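PDB 5JLD: arginyl-tRNA synthetase, putative from Plasmodium falciparum, which probably catalyses the ATP-dependent attachment of L-arginine to tRNA(Arg), releasing AMP and diphosphate, as a class I aminoacyl-tRNA synthetase. Local coordinates for residues 176-181 / 270-275; 17-22 / 31-36; 411-416 / 438-443. All blocks are in the same frame, centred on the assembly; numbering follows the deposited sequence.

How the contacts relate
Contacts 1 and 3 both belong to the class I catalytic domain family, whereas contact 2 belongs to the N-terminal domain of arginyl-tRNA synthetases. Contact 1 sits at one border of the parallel catalytic sheet. Contact 3 joins helices 401-420 and 436-453, which also pack against helix 476-492. The centres of contacts 1 and 3 are 32 Å apart and their nearest atoms about 17 Å, so neither touches the other. Contact 2 lies across the chain's centre from both, with centres 46 Å from contact 1 and 49 Å from contact 3. Along the sequence the order is 2, 1, 3, each closing before the next opens.

Contact 1 (176-181 / 270-275); sequences NHVGDW and LEYVGE
A nearly linear CA-H...O contact joins His177 CA to Val273 O (3.4 Å, 179° at the hydrogen), just past the one parallel bridge, Asn176 with Tyr272. The same carbonyl accepts a hydrogen bond from a water at 2.9 Å from Val273 O; that water lies in the ring plane of His177, 2.7 Å from ND1, and so ties the imidazole edge to the neighbouring backbone. With CG anti to the backbone N (chi1 -172°), the ring also reaches Glu275: NE2 of His177 lies beside CG of Glu275, and the backbone N of Glu275 sits over one ring face.

Ahead of His177 the geometry is that of parallel strands: Asn176 N donates to Glu271 O (2.9 Å) and Val273 N to Asn176 O (2.9 Å). Between the inverse gamma turns centred on His177 and Gly179, Val178 O accepts from Glu275 N at 3.2 Å, nearly end-on to the carbonyl. On the other side of the backbone, Asn176 and Tyr272 run side by side, amide and ring planes 23° apart, with ND2 3.7 Å from CE1; Val178 CG1 comes to 3.8 Å from Tyr272 CD1. Asn176 ND2 donates to Tyr263 OH, Ser140 N serves its OD1, and Asp260 holds Tyr272 OH, so the amide and the phenol are both satisfied. Asp180 turns its OD2 to Ser276.

Through the two parallel-strand bonds of Asn176, strand 271-272 joins strand 171-176 and borders a five-stranded parallel sheet in the order 3-2-1-4-5, the Rossmann-type core of class I aminoacyl-tRNA synthetases.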
ATOM      1  N   ASN A 176     -10.377  -9.716  -5.789  1.00 43.82           N
ATOM      2  CA  ASN A 176     -11.400  -8.764  -6.164  1.00 40.80           C
ATOM      3  C   ASN A 176     -12.794  -9.310  -5.835  1.00 41.67           C
ATOM      4  O   ASN A 176     -13.291 -10.149  -6.570  1.00 39.85           O
ATOM      5  CB  ASN A 176     -11.273  -8.450  -7.662  1.00 44.67           C
ATOM      6  CG  ASN A 176     -12.071  -7.232  -8.075  1.00 46.89           C
ATOM      7  OD1 ASN A 176     -12.803  -6.648  -7.272  1.00 49.94           O
ATOM      8  ND2 ASN A 176     -11.916  -6.828  -9.329  1.00 39.86           N
ATOM      9  N   HIS A 177     -13.379  -8.838  -4.730  1.00 38.74           N
ATOM     10  CA  HIS A 177     -14.705  -9.240  -4.235  1.00 39.09           C
ATOM     11  C   HIS A 177     -15.796  -8.519  -5.024  1.00 41.85           C
ATOM     12  O   HIS A 177     -16.422  -7.583  -4.529  1.00 40.42           O
ATOM     13  CB  HIS A 177     -14.820  -8.934  -2.728  1.00 37.11           C
ATOM     14  CG  HIS A 177     -16.052  -9.479  -2.059  1.00 51.20           C
ATOM     15  ND1 HIS A 177     -16.077 -10.705  -1.436  1.00 50.01           N
ATOM     16  CD2 HIS A 177     -17.272  -8.920  -1.843  1.00 51.69           C
ATOM     17  CE1 HIS A 177     -17.276 -10.904  -0.907  1.00 51.25           C
ATOM     18  NE2 HIS A 177     -18.011  -9.831  -1.131  1.00 45.83           N
ATOM     19  N   VAL A 178     -15.997  -8.945  -6.269  1.00 45.11           N
ATOM     20  CA  VAL A 178     -16.914  -8.260  -7.179  1.00 45.10           C
ATOM     21  C   VAL A 178     -18.371  -8.502  -6.774  1.00 45.04           C
ATOM     22  O   VAL A 178     -18.715  -9.587  -6.298  1.00 46.48           O
ATOM     23  CB  VAL A 178     -16.669  -8.704  -8.644  1.00 48.18           C
ATOM     24  CG1 VAL A 178     -16.668 -10.225  -8.765  1.00 44.85           C
ATOM     25  CG2 VAL A 178     -17.688  -8.088  -9.591  1.00 56.93           C
ATOM     26  N   GLY A 179     -19.218  -7.482  -6.935  1.00 44.18           N
ATOM     27  CA  GLY A 179     -20.636  -7.621  -6.659  1.00 43.09           C
ATOM     28  C   GLY A 179     -21.373  -8.322  -7.802  1.00 52.54           C
ATOM     29  O   GLY A 179     -21.942  -7.674  -8.680  1.00 53.11           O
ATOM     30  N   ASP A 180     -21.369  -9.653  -7.793  1.00 50.45           N
ATOM     31  CA  ASP A 180     -21.946 -10.428  -8.892  1.00 49.22           C
ATOM     32  C   ASP A 180     -23.136 -11.261  -8.432  1.00 50.07           C
ATOM     33  O   ASP A 180     -23.489 -12.253  -9.060  1.00 55.41           O
ATOM     34  CB  ASP A 180     -20.894 -11.357  -9.512  1.00 52.63           C
ATOM     35  CG  ASP A 180     -20.374 -12.397  -8.521  1.00 52.94           C
ATOM     36  OD1 ASP A 180     -20.607 -12.244  -7.296  1.00 49.89           O
ATOM     37  OD2 ASP A 180     -19.727 -13.370  -8.976  1.00 53.13           O
ATOM     38  N   TRP A 181     -23.748 -10.861  -7.328  1.00 49.41           N
ATOM     39  CA  TRP A 181     -24.876 -11.601  -6.802  1.00 54.61           C
ATOM     40  C   TRP A 181     -25.845 -10.631  -6.117  1.00 68.06           C
ATOM     41  O   TRP A 181     -26.343 -10.880  -5.019  1.00 71.96           O
ATOM     42  CB  TRP A 181     -24.382 -12.695  -5.850  1.00 45.83           C
ATOM     43  CG  TRP A 181     -25.384 -13.780  -5.591  1.00 46.49           C
ATOM     44  CD1 TRP A 181     -26.099 -13.964  -4.442  1.00 47.60           C
ATOM     45  CD2 TRP A 181     -25.784 -14.834  -6.488  1.00 49.59           C
ATOM     46  NE1 TRP A 181     -26.919 -15.054  -4.566  1.00 53.90           N
ATOM     47  CE2 TRP A 181     -26.751 -15.608  -5.810  1.00 46.43           C
ATOM     48  CE3 TRP A 181     -25.424 -15.193  -7.793  1.00 51.68           C
ATOM     49  CZ2 TRP A 181     -27.358 -16.723  -6.386  1.00 47.27           C
ATOM     50  CZ3 TRP A 181     -26.034 -16.298  -8.370  1.00 47.47           C
ATOM     51  CH2 TRP A 181     -26.985 -17.054  -7.663  1.00 48.48           C
ATOM     52  N   LEU A 270      -5.662  -8.952 -10.607  1.00 53.36           N
ATOM     53  CA  LEU A 270      -6.349  -9.489  -9.438  1.00 52.09           C
ATOM     54  C   LEU A 270      -7.451 -10.474  -9.784  1.00 47.73           C
ATOM     55  O   LEU A 270      -8.022 -10.443 -10.872  1.00 49.23           O
ATOM     56  CB  LEU A 270      -6.903  -8.360  -8.567  1.00 49.95           C
ATOM     57  CG  LEU A 270      -7.598  -7.161  -9.221  1.00 51.51           C
ATOM     58  CD1 LEU A 270      -8.842  -7.426  -9.881  1.00 66.38           C
ATOM     59  CD2 LEU A 270      -7.920  -6.230  -8.058  1.00 57.51           C
ATOM     60  N   GLU A 271      -7.736 -11.352  -8.834  1.00 48.31           N
ATOM     61  CA  GLU A 271      -8.572 -12.515  -9.089  1.00 42.89           C
ATOM     62  C   GLU A 271     -10.021 -12.267  -8.701  1.00 45.72           C
ATOM     63  O   GLU A 271     -10.312 -11.993  -7.538  1.00 50.08           O
ATOM     64  CB  GLU A 271      -8.034 -13.729  -8.317  1.00 39.94           C
ATOM     65  CG  GLU A 271      -9.002 -14.921  -8.352  1.00 56.37           C
ATOM     66  CD  GLU A 271      -8.522 -16.132  -7.565  1.00 63.50           C
ATOM     67  OE1 GLU A 271      -7.623 -15.982  -6.709  1.00 59.51           O
ATOM     68  OE2 GLU A 271      -9.058 -17.240  -7.806  1.00 72.51           O
ATOM     69  N   TYR A 272     -10.933 -12.369  -9.669  1.00 46.13           N
ATOM     70  CA  TYR A 272     -12.362 -12.322  -9.352  1.00 45.80           C
ATOM     71  C   TYR A 272     -12.742 -13.425  -8.369  1.00 47.35           C
ATOM     72  O   TYR A 272     -12.601 -14.602  -8.672  1.00 41.47           O
ATOM     73  CB  TYR A 272     -13.228 -12.454 -10.616  1.00 41.13           C
ATOM     74  CG  TYR A 272     -13.144 -11.266 -11.529  1.00 52.22           C
ATOM     75  CD1 TYR A 272     -13.635 -10.024 -11.124  1.00 50.52           C
ATOM     76  CD2 TYR A 272     -12.558 -11.368 -12.789  1.00 45.57           C
ATOM     77  CE1 TYR A 272     -13.561  -8.921 -11.951  1.00 49.92           C
ATOM     78  CE2 TYR A 272     -12.464 -10.260 -13.624  1.00 46.37           C
ATOM     79  CZ  TYR A 272     -12.983  -9.042 -13.203  1.00 53.23           C
ATOM     80  OH  TYR A 272     -12.912  -7.939 -14.026  1.00 56.23           O
ATOM     81  N   VAL A 273     -13.205 -13.029  -7.190  1.00 46.13           N
ATOM     82  CA  VAL A 273     -13.834 -13.942  -6.240  1.00 40.37           C
ATOM     83  C   VAL A 273     -15.103 -13.254  -5.740  1.00 45.05           C
ATOM     84  O   VAL A 273     -15.111 -12.619  -4.690  1.00 48.84           O
ATOM     85  CB  VAL A 273     -12.894 -14.301  -5.057  1.00 48.29           C
ATOM     86  CG1 VAL A 273     -13.555 -15.321  -4.153  1.00 44.88           C
ATOM     87  CG2 VAL A 273     -11.556 -14.839  -5.568  1.00 45.80           C
ATOM     88  N   GLY A 274     -16.173 -13.353  -6.515  1.00 42.71           N
ATOM     89  CA  GLY A 274     -17.372 -12.579  -6.234  1.00 46.20           C
ATOM     90  C   GLY A 274     -18.156 -13.037  -5.023  1.00 48.52           C
ATOM     91  O   GLY A 274     -17.822 -14.043  -4.400  1.00 46.26           O
ATOM     92  N   GLU A 275     -19.197 -12.286  -4.685  1.00 40.45           N
ATOM     93  CA  GLU A 275     -20.175 -12.723  -3.696  1.00 50.96           C
ATOM     94  C   GLU A 275     -20.734 -14.122  -4.031  1.00 48.54           C
ATOM     95  O   GLU A 275     -20.882 -14.967  -3.148  1.00 48.31           O
ATOM     96  CB  GLU A 275     -21.319 -11.702  -3.606  1.00 57.11           C
ATOM     97  CG  GLU A 275     -20.877 -10.359  -3.026  1.00 68.05           C
ATOM     98  CD  GLU A 275     -21.887  -9.239  -3.225  1.00 74.86           C
ATOM     99  OE1 GLU A 275     -22.805  -9.376  -4.071  1.00 64.98           O
ATOM    100  OE2 GLU A 275     -21.734  -8.199  -2.544  1.00 81.94           O
TER
HETATM  101  O   HOH W   1     -13.970 -12.322  -2.046  1.00 39.49           O

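Contact 2 (17-22 / 31-36)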
ATOM      1  N   ILE A  17      19.321  -0.812  20.835  1.00 45.41           N
ATOM      2  CA  ILE A  17      20.427  -0.209  21.601  1.00 45.82           C
ATOM      3  C   ILE A  17      19.926   0.637  22.812  1.00 38.82           C
ATOM      4  O   ILE A  17      20.386   0.475  23.976  1.00 43.12           O
ATOM      5  CB  ILE A  17      21.319   0.630  20.660  1.00 48.02           C
ATOM      6  CG1 ILE A  17      22.079  -0.311  19.712  1.00 41.19           C
ATOM      7  CG2 ILE A  17      22.276   1.587  21.453  1.00 37.28           C
ATOM      8  CD1 ILE A  17      22.748   0.387  18.564  1.00 37.03           C
ATOM      9  N   PHE A  18      18.934   1.484  22.560  1.00 42.75           N
ATOM     10  CA  PHE A  18      18.380   2.293  23.647  1.00 43.38           C
ATOM     11  C   PHE A  18      17.648   1.461  24.703  1.00 45.15           C
ATOM     12  O   PHE A  18      17.773   1.726  25.905  1.00 41.27           O
ATOM     13  CB  PHE A  18      17.447   3.369  23.097  1.00 43.45           C
ATOM     14  CG  PHE A  18      18.172   4.586  22.619  1.00 45.24           C
ATOM     15  CD1 PHE A  18      18.443   5.635  23.495  1.00 39.92           C
ATOM     16  CD2 PHE A  18      18.620   4.674  21.302  1.00 45.98           C
ATOM     17  CE1 PHE A  18      19.128   6.759  23.057  1.00 46.51           C
ATOM     18  CE2 PHE A  18      19.313   5.796  20.858  1.00 49.55           C
ATOM     19  CZ  PHE A  18      19.562   6.842  21.737  1.00 48.15           C
ATOM     20  N   GLN A  19      16.890   0.461  24.252  1.00 40.12           N
ATOM     21  CA  GLN A  19      16.180  -0.450  25.152  1.00 45.77           C
ATOM     22  C   GLN A  19      17.152  -1.115  26.120  1.00 39.95           C
ATOM     23  O   GLN A  19      16.900  -1.181  27.338  1.00 43.19           O
ATOM     24  CB  GLN A  19      15.412  -1.526  24.352  1.00 41.76           C
ATOM     25  CG  GLN A  19      14.492  -2.398  25.205  1.00 41.81           C
ATOM     26  CD  GLN A  19      13.377  -1.604  25.853  1.00 44.77           C
ATOM     27  OE1 GLN A  19      12.506  -1.063  25.170  1.00 49.07           O
ATOM     28  NE2 GLN A  19      13.406  -1.513  27.180  1.00 43.94           N
ATOM     29  N   ASN A  20      18.271  -1.595  25.588  1.00 37.29           N
ATOM     30  CA  ASN A  20      19.250  -2.246  26.458  1.00 40.31           C
ATOM     31  C   ASN A  20      19.840  -1.227  27.434  1.00 47.23           C
ATOM     32  O   ASN A  20      19.999  -1.533  28.628  1.00 48.50           O
ATOM     33  CB  ASN A  20      20.369  -2.919  25.653  1.00 45.33           C
ATOM     34  CG  ASN A  20      19.851  -4.070  24.756  1.00 50.98           C
ATOM     35  OD1 ASN A  20      18.700  -4.497  24.870  1.00 49.89           O
ATOM     36  ND2 ASN A  20      20.717  -4.571  23.879  1.00 43.35           N
ATOM     37  N   SER A  21      20.149  -0.015  26.953  1.00 43.88           N
ATOM     38  CA  SER A  21      20.693   0.971  27.911  1.00 44.21           C
ATOM     39  C   SER A  21      19.705   1.335  29.030  1.00 37.71           C
ATOM     40  O   SER A  21      20.085   1.457  30.189  1.00 46.56           O
ATOM     41  CB  SER A  21      21.125   2.248  27.216  1.00 42.16           C
ATOM     42  OG  SER A  21      21.702   3.116  28.168  1.00 47.06           O
ATOM     43  N   ILE A  22      18.439   1.493  28.671  1.00 39.47           N
ATOM     44  CA  ILE A  22      17.382   1.800  29.622  1.00 49.81           C
ATOM     45  C   ILE A  22      17.258   0.691  30.652  1.00 52.93           C
ATOM     46  O   ILE A  22      17.216   0.958  31.857  1.00 56.41           O
ATOM     47  CB  ILE A  22      16.015   1.996  28.908  1.00 46.42           C
ATOM     48  CG1 ILE A  22      15.970   3.352  28.186  1.00 48.38           C
ATOM     49  CG2 ILE A  22      14.873   1.901  29.908  1.00 41.54           C
ATOM     50  CD1 ILE A  22      14.814   3.464  27.188  1.00 50.93           C
ATOM     51  N   GLU A  31       9.544  -0.114  30.397  1.00 62.48           N
ATOM     52  CA  GLU A  31       9.644   1.105  29.610  1.00 56.38           C
ATOM     53  C   GLU A  31      10.122   0.733  28.209  1.00 55.29           C
ATOM     54  O   GLU A  31      11.305   0.473  27.993  1.00 64.43           O
ATOM     55  CB  GLU A  31      10.602   2.106  30.289  1.00 58.00           C
ATOM     56  CG  GLU A  31      10.891   3.390  29.494  1.00 55.65           C
ATOM     57  CD  GLU A  31       9.745   4.389  29.537  1.00 61.03           C
ATOM     58  OE1 GLU A  31       8.980   4.384  30.524  1.00 65.20           O
ATOM     59  OE2 GLU A  31       9.590   5.164  28.568  1.00 63.75           O
ATOM     60  N   ASP A  32       9.194   0.680  27.263  1.00 50.89           N
ATOM     61  CA  ASP A  32       9.534   0.306  25.901  1.00 51.11           C
ATOM     62  C   ASP A  32      10.128   1.508  25.181  1.00 50.69           C
ATOM     63  O   ASP A  32       9.506   2.570  25.107  1.00 50.91           O
ATOM     64  CB  ASP A  32       8.308  -0.224  25.158  1.00 64.88           C
ATOM     65  CG  ASP A  32       8.672  -0.924  23.862  1.00 84.99           C
ATOM     66  OD1 ASP A  32       8.732  -0.252  22.810  1.00 95.84           O
ATOM     67  OD2 ASP A  32       8.895  -2.152  23.896  1.00 91.62           O
ATOM     68  N   ALA A  33      11.345   1.339  24.675  1.00 50.09           N
ATOM     69  CA  ALA A  33      12.044   2.423  24.000  1.00 51.90           C
ATOM     70  C   ALA A  33      11.319   2.789  22.719  1.00 49.84           C
ATOM     71  O   ALA A  33      10.901   1.916  21.963  1.00 50.62           O
ATOM     72  CB  ALA A  33      13.482   2.038  23.698  1.00 45.63           C
ATOM     73  N   ILE A  34      11.158   4.083  22.488  1.00 49.13           N
ATOM     74  CA  ILE A  34      10.598   4.542  21.231  1.00 51.18           C
ATOM     75  C   ILE A  34      11.616   5.427  20.524  1.00 47.34           C
ATOM     76  O   ILE A  34      12.225   6.315  21.124  1.00 51.20           O
ATOM     77  CB  ILE A  34       9.271   5.292  21.423  1.00 55.98           C
ATOM     78  CG1 ILE A  34       8.225   4.352  22.034  1.00 68.07           C
ATOM     79  CG2 ILE A  34       8.777   5.822  20.090  1.00 57.23           C
ATOM     80  CD1 ILE A  34       6.841   4.971  22.181  1.00 70.63           C
ATOM     81  N   VAL A  35      11.796   5.153  19.243  1.00 41.64           N
ATOM     82  CA  VAL A  35      12.779   5.823  18.427  1.00 51.16           C
ATOM     83  C   VAL A  35      12.095   6.511  17.251  1.00 50.94           C
ATOM     84  O   VAL A  35      11.260   5.919  16.563  1.00 53.42           O
ATOM     85  CB  VAL A  35      13.851   4.814  17.950  1.00 47.90           C
ATOM     86  CG1 VAL A  35      14.670   5.369  16.776  1.00 40.82           C
ATOM     87  CG2 VAL A  35      14.738   4.451  19.121  1.00 41.71           C
ATOM     88  N   THR A  36      12.430   7.779  17.062  1.00 45.38           N
ATOM     89  CA  THR A  36      11.950   8.560  15.931  1.00 50.18           C
ATOM     90  C   THR A  36      13.115   9.166  15.171  1.00 47.05           C
ATOM     91  O   THR A  36      14.279   8.921  15.487  1.00 47.46           O
ATOM     92  CB  THR A  36      11.019   9.718  16.363  1.00 50.03           C
ATOM     93  OG1 THR A  36      11.780  10.683  17.097  1.00 53.52           O
ATOM     94  CG2 THR A  36       9.858   9.222  17.205  1.00 45.62           C
TER
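Gln19 swings CG to the far side of CB from its backbone N (chi1 -172°) and then bends at chi2 (63°), a shape that folds its amide off helix 10-25 and against the backbone of residues 31-33. Both ends of the amide are used. OE1 accepts from Ala33 N at 2.7 Å in an almost straight bond (171° at the hydrogen), while NE2 donates to Glu31 O at 3.0 Å, which lies close to the amide plane. Two bonds in opposite senses fix the flip of the group, and their spacing, a carbonyl and the N-H two residues on, is what a parallel strand would use. A further weak bond links NE2 to Gln23.

Beside this polar clasp, Ala33 directs its methyl into the helix face: CB is 4.0 Å from Ile22 CD1 and 4.2 Å from Phe18 CB. Ile22 CG2 also meets Glu31 CG at 4.3 Å, and Phe18 CD2 makes a looser approach to Val35 CG2 at 4.5 Å. Asn49, at the start of helix 49-57, hydrogen-bonds to Glu31 OE2, Asp32 O and Ile34 N, so the 31-34 backbone is held by two side-chain amides. Phe18 continues onto strands 45-47 and 93-97. A helix laid on one face of a four-stranded antiparallel sheet, with 35-37 as an outer strand, is the build of this N-terminal domain of arginyl-tRNA synthetase.

Contact 3 (411-416 / 438-443); sequences RAKRDL and QLSESL
Apolar contact dominates between Leu416 and the pair Leu439 and Leu443. A chi1 of 178° points Leu416 CG away from its own N, toward the other helix, and its CD2 branch lies 3.7 Å from Leu439 CD2 and 4.1 Å from Leu443 CD1, the side chains meeting at about right angles in both cases. Ala412 adds its methyl, CB standing 4.4 Å from Leu443 CB. The cluster continues into helix 476-492, where Tyr481 touches Leu416 while Ile477 and Ile480 touch Leu443.

Backbone proximity is the second element. The local axes approach to 8.5 Å at an angle of 113°, and the CA atoms of Lys413 and Ser440 come within 5.0 Å. The methyl of Ala412 and the small side chain of Ser440 face the other helix where the backbones come near, Ala412 CB resting 3.9 Å from Ser440 O.

Polar groups form no hydrogen bond between the two segments. In one of its two modelled conformers Ser440 OG bonds to Ile436 O, and Lys413 NZ forms a salt bridge with Asp437, at the start of helix 436-453. The helices are therefore joined mainly by the leucine and alanine contacts, with the Lys413-Asp437 salt bridge adding a charged link beside them.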
ATOM      1  N   ARG A 411      -3.838  15.241 -22.234  1.00 71.16           N
ATOM      2  CA  ARG A 411      -3.142  16.323 -21.531  1.00 73.34           C
ATOM      3  C   ARG A 411      -1.611  16.104 -21.411  1.00 74.85           C
ATOM      4  O   ARG A 411      -0.803  17.019 -21.679  1.00 70.31           O
ATOM      5  CB  ARG A 411      -3.752  16.506 -20.138  1.00 77.85           C
ATOM      6  CG  ARG A 411      -4.911  17.486 -20.078  1.00 86.58           C
ATOM      7  CD  ARG A 411      -4.396  18.921 -20.083  1.00 94.33           C
ATOM      8  NE  ARG A 411      -4.032  19.377 -18.743  1.00 93.08           N
ATOM      9  N   ALA A 412      -1.221  14.893 -21.007  1.00 69.41           N
ATOM     10  CA  ALA A 412       0.187  14.544 -20.851  1.00 62.03           C
ATOM     11  C   ALA A 412       0.918  14.632 -22.186  1.00 62.44           C
ATOM     12  O   ALA A 412       2.014  15.174 -22.257  1.00 66.08           O
ATOM     13  CB  ALA A 412       0.337  13.153 -20.257  1.00 53.62           C
ATOM     14  N   LYS A 413       0.307  14.101 -23.239  1.00 65.14           N
ATOM     15  CA  LYS A 413       0.902  14.165 -24.564  1.00 72.46           C
ATOM     16  C   LYS A 413       1.074  15.612 -25.007  1.00 82.24           C
ATOM     17  O   LYS A 413       2.113  15.974 -25.546  1.00 85.65           O
ATOM     18  CB  LYS A 413       0.058  13.417 -25.593  1.00 71.17           C
ATOM     19  CG  LYS A 413       0.504  13.724 -27.011  1.00 78.37           C
ATOM     20  CD  LYS A 413      -0.355  13.053 -28.047  1.00 86.46           C
ATOM     21  CE  LYS A 413      -0.105  11.568 -28.077  1.00 93.75           C
ATOM     22  NZ  LYS A 413      -0.835  10.940 -29.215  1.00100.13           N
ATOM     23  N   ARG A 414       0.049  16.431 -24.781  1.00 86.14           N
ATOM     24  CA  ARG A 414       0.118  17.863 -25.088  1.00 89.18           C
ATOM     25  C   ARG A 414       1.317  18.531 -24.401  1.00 81.10           C
ATOM     26  O   ARG A 414       2.159  19.184 -25.053  1.00 76.66           O
ATOM     27  CB  ARG A 414      -1.189  18.548 -24.671  1.00 94.88           C
ATOM     28  CG  ARG A 414      -1.136  20.066 -24.608  1.00108.53           C
ATOM     29  CD  ARG A 414      -2.484  20.636 -24.175  1.00120.31           C
ATOM     30  NE  ARG A 414      -2.354  21.593 -23.078  1.00125.56           N
ATOM     31  CZ  ARG A 414      -3.340  21.919 -22.247  1.00125.15           C
ATOM     32  NH1 ARG A 414      -4.537  21.358 -22.379  1.00121.18           N
ATOM     33  NH2 ARG A 414      -3.127  22.800 -21.278  1.00125.51           N
ATOM     34  N   ASP A 415       1.402  18.356 -23.085  1.00 72.71           N
ATOM     35  CA  ASP A 415       2.504  18.950 -22.340  1.00 72.93           C
ATOM     36  C   ASP A 415       3.851  18.440 -22.860  1.00 77.93           C
ATOM     37  O   ASP A 415       4.803  19.215 -23.024  1.00 79.82           O
ATOM     38  CB  ASP A 415       2.357  18.663 -20.848  1.00 65.01           C
ATOM     39  CG  ASP A 415       1.021  19.139 -20.297  1.00 75.31           C
ATOM     40  OD1 ASP A 415       0.470  20.128 -20.833  1.00 86.51           O
ATOM     41  OD2 ASP A 415       0.518  18.519 -19.335  1.00 69.84           O
ATOM     42  N   LEU A 416       3.901  17.143 -23.160  1.00 75.19           N
ATOM     43  CA  LEU A 416       5.118  16.484 -23.622  1.00 75.38           C
ATOM     44  C   LEU A 416       5.620  17.033 -24.958  1.00 75.63           C
ATOM     45  O   LEU A 416       6.767  17.444 -25.060  1.00 83.46           O
ATOM     46  CB  LEU A 416       4.898  14.973 -23.729  1.00 76.16           C
ATOM     47  CG  LEU A 416       6.074  14.147 -24.257  1.00 80.42           C
ATOM     48  CD1 LEU A 416       7.324  14.410 -23.437  1.00 86.86           C
ATOM     49  CD2 LEU A 416       5.746  12.665 -24.261  1.00 79.93           C
ATOM     50  N   GLN A 438       1.901   5.501 -26.356  1.00 72.32           N
ATOM     51  CA  GLN A 438       2.132   4.604 -25.222  1.00 70.69           C
ATOM     52  C   GLN A 438       2.856   5.336 -24.116  1.00 65.78           C
ATOM     53  O   GLN A 438       2.548   5.161 -22.940  1.00 66.99           O
ATOM     54  CB  GLN A 438       2.939   3.369 -25.640  1.00 70.88           C
ATOM     55  N   LEU A 439       3.821   6.164 -24.504  1.00 66.33           N
ATOM     56  CA  LEU A 439       4.595   6.944 -23.546  1.00 62.75           C
ATOM     57  C   LEU A 439       3.700   7.900 -22.767  1.00 59.00           C
ATOM     58  O   LEU A 439       3.796   7.988 -21.540  1.00 57.31           O
ATOM     59  CB  LEU A 439       5.712   7.718 -24.256  1.00 59.76           C
ATOM     60  CG  LEU A 439       6.586   8.607 -23.366  1.00 58.23           C
ATOM     61  CD1 LEU A 439       7.395   7.765 -22.391  1.00 64.74           C
ATOM     62  CD2 LEU A 439       7.517   9.473 -24.202  1.00 55.04           C
ATOM     63  N   SER A 440       2.836   8.606 -23.490  1.00 54.33           N
ATOM     64  CA  SER A 440       1.876   9.524 -22.882  0.72 59.46           C
ATOM     65  C   SER A 440       0.943   8.799 -21.911  1.00 57.40           C
ATOM     66  O   SER A 440       0.700   9.271 -20.800  1.00 56.74           O
ATOM     67  CB  SER A 440       1.051  10.232 -23.961  0.72 60.95           C
ATOM     68  OG  SER A 440       1.885  10.905 -24.886  0.72 65.61           O
ATOM     69  N   GLU A 441       0.408   7.656 -22.339  1.00 58.40           N
ATOM     70  CA  GLU A 441      -0.481   6.888 -21.477  1.00 56.57           C
ATOM     71  C   GLU A 441       0.256   6.442 -20.215  1.00 55.77           C
ATOM     72  O   GLU A 441      -0.291   6.486 -19.111  1.00 55.54           O
ATOM     73  CB  GLU A 441      -1.037   5.675 -22.214  1.00 57.91           C
ATOM     74  CG  GLU A 441      -1.988   4.819 -21.391  1.00 58.32           C
ATOM     75  CD  GLU A 441      -2.770   3.840 -22.259  1.00 66.91           C
ATOM     76  OE1 GLU A 441      -2.191   2.816 -22.689  1.00 69.02           O
ATOM     77  OE2 GLU A 441      -3.957   4.120 -22.539  1.00 67.48           O
ATOM     78  N   SER A 442       1.507   6.024 -20.384  1.00 50.55           N
ATOM     79  CA  SER A 442       2.329   5.611 -19.251  1.00 51.07           C
ATOM     80  C   SER A 442       2.497   6.777 -18.276  1.00 56.54           C
ATOM     81  O   SER A 442       2.281   6.629 -17.068  1.00 58.65           O
ATOM     82  CB  SER A 442       3.687   5.104 -19.735  1.00 54.81           C
ATOM     83  OG  SER A 442       4.280   4.256 -18.772  1.00 60.24           O
ATOM     84  N   LEU A 443       2.852   7.943 -18.814  1.00 56.95           N
ATOM     85  CA  LEU A 443       3.016   9.157 -18.013  1.00 59.83           C
ATOM     86  C   LEU A 443       1.748   9.505 -17.228  1.00 60.54           C
ATOM     87  O   LEU A 443       1.808   9.755 -16.023  1.00 61.05           O
ATOM     88  CB  LEU A 443       3.416  10.337 -18.908  1.00 56.25           C
ATOM     89  CG  LEU A 443       4.781  10.235 -19.595  1.00 58.28           C
ATOM     90  CD1 LEU A 443       5.074  11.469 -20.449  1.00 61.03           C
ATOM     91  CD2 LEU A 443       5.898   9.993 -18.573  1.00 55.32           C
TER